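Local coordinates for Slr1951 protein (PDB 3HX1), which is of unknown function but carries an FHA domain and probably binds phosphothreonine-containing peptides, at residues I42-S46 with Q47-R51. Numbering follows the deposited sequence.
Sequences IRIKS and QFVSR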
# COMPACT_ATOMS: atom_id res chain seq x y z
N ILE A 42 -1.35 5.30 6.69
CA ILE A 42 -0.04 5.33 6.05
C ILE A 42 -0.09 6.34 4.92
O ILE A 42 -0.72 6.09 3.90
CB ILE A 42 0.32 3.95 5.49
CG1 ILE A 42 0.39 2.94 6.65
CG2 ILE A 42 1.65 4.02 4.76
CD1 ILE A 42 0.53 1.50 6.21
N ARG A 43 0.57 7.48 5.07
CA ARG A 43 0.50 8.48 4.03
C ARG A 43 1.41 8.21 2.87
O ARG A 43 2.59 7.89 3.06
CB ARG A 43 0.82 9.88 4.57
CG ARG A 43 -0.23 10.41 5.52
CD ARG A 43 0.05 11.86 5.89
NE ARG A 43 -0.17 12.78 4.78
CZ ARG A 43 -0.03 14.10 4.87
NH1 ARG A 43 0.33 14.68 6.01
NH2 ARG A 43 -0.26 14.86 3.81
N ILE A 44 0.86 8.29 1.67
CA ILE A 44 1.63 8.13 0.45
C ILE A 44 1.49 9.47 -0.24
O ILE A 44 0.49 9.74 -0.91
CB ILE A 44 1.09 7.02 -0.46
CG1 ILE A 44 1.57 5.64 0.01
CG2 ILE A 44 1.65 7.23 -1.86
CD1 ILE A 44 1.13 5.27 1.36
N LYS A 45 2.50 10.32 -0.05
CA LYS A 45 2.53 11.67 -0.59
C LYS A 45 2.69 11.75 -2.10
O LYS A 45 3.77 11.50 -2.64
CB LYS A 45 3.66 12.44 0.08
CG LYS A 45 3.86 13.87 -0.41
CD LYS A 45 5.16 14.45 0.15
CE LYS A 45 5.44 15.86 -0.36
NZ LYS A 45 6.83 16.29 -0.03
N SER A 46 1.59 12.11 -2.77
CA SER A 46 1.54 12.29 -4.22
C SER A 46 0.17 12.75 -4.66
O SER A 46 -0.81 12.53 -3.96
CB SER A 46 1.86 10.99 -4.97
OG SER A 46 1.91 11.24 -6.37
N GLN A 47 0.11 13.38 -5.83
CA GLN A 47 -1.15 13.89 -6.37
C GLN A 47 -1.86 12.81 -7.15
O GLN A 47 -3.06 12.91 -7.42
CB GLN A 47 -0.89 15.08 -7.28
CG GLN A 47 0.08 14.80 -8.41
CD GLN A 47 0.12 15.92 -9.44
OE1 GLN A 47 0.06 17.10 -9.08
NE2 GLN A 47 0.22 15.56 -10.71
N PHE A 48 -1.13 11.76 -7.52
CA PHE A 48 -1.71 10.66 -8.28
C PHE A 48 -2.36 9.67 -7.33
O PHE A 48 -3.01 8.72 -7.76
CB PHE A 48 -0.63 9.97 -9.11
CG PHE A 48 0.14 10.90 -10.00
CD1 PHE A 48 -0.52 11.92 -10.69
CD2 PHE A 48 1.50 10.74 -10.20
CE1 PHE A 48 0.17 12.75 -11.56
CE2 PHE A 48 2.20 11.56 -11.08
CZ PHE A 48 1.54 12.57 -11.76
N VAL A 49 -2.19 9.90 -6.04
CA VAL A 49 -2.76 9.05 -5.02
C VAL A 49 -3.99 9.70 -4.41
O VAL A 49 -3.95 10.85 -3.99
CB VAL A 49 -1.75 8.76 -3.91
CG1 VAL A 49 -2.45 8.07 -2.73
CG2 VAL A 49 -0.64 7.89 -4.45
N SER A 50 -5.09 8.96 -4.35
CA SER A 50 -6.31 9.49 -3.77
C SER A 50 -6.13 9.74 -2.27
O SER A 50 -5.18 9.23 -1.65
CB SER A 50 -7.47 8.50 -3.98
OG SER A 50 -7.71 8.30 -5.36
N ARG A 51 -7.03 10.52 -1.68
CA ARG A 51 -6.95 10.81 -0.26
C ARG A 51 -6.84 9.52 0.52
O ARG A 51 -6.02 9.43 1.44
CB ARG A 51 -8.17 11.63 0.17
CG ARG A 51 -8.05 13.04 -0.37
CD ARG A 51 -9.22 13.93 -0.05
NE ARG A 51 -8.92 15.30 -0.46
CZ ARG A 51 -9.78 16.30 -0.43
NH1 ARG A 51 -11.02 16.10 0.00
NH2 ARG A 51 -9.40 17.51 -0.83
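The Phe48 ring meets the hydroxyl of Ser46 obliquely, with Ser46 OG 3.9 Å from Phe48 CD2. Over one face of the ring lies Gln47 CG, 3.6 Å above the plane and displaced toward the rim. The main polar link is backbone to side chain. Phe48 N donates to Ser46 OG at 3.3 Å, a long but nearly straight bond of 166°. A chi1 of -175° swings OG away from the N of Ser46 and forward along the chain, toward the amide of Phe48. A bond from the amide two residues on makes this an ST turn. Gln47 and Phe48 have backbone angles close to those of a type I turn. The chain doubles back, which brings Val49 against Ile44. The two side chains lie roughly perpendicular, Ile44 CG2 touching Val49 CG2 at 3.5 Å. Val49 CG2 also lies 4.0 Å from Ser46 CB. Ile16, Ile34 and Met104 continue this buried apolar layer. Beyond it, Arg36 NH1 bonds to Val49 O, and His53 ND1 accepts from Ser50 N. The turn lies in the loop joining strands 42-43 and 54-58. Arg36 after Gly35, with Ser50 and His53 spaced as Ser-x-x-His, probably represents the FHA signature.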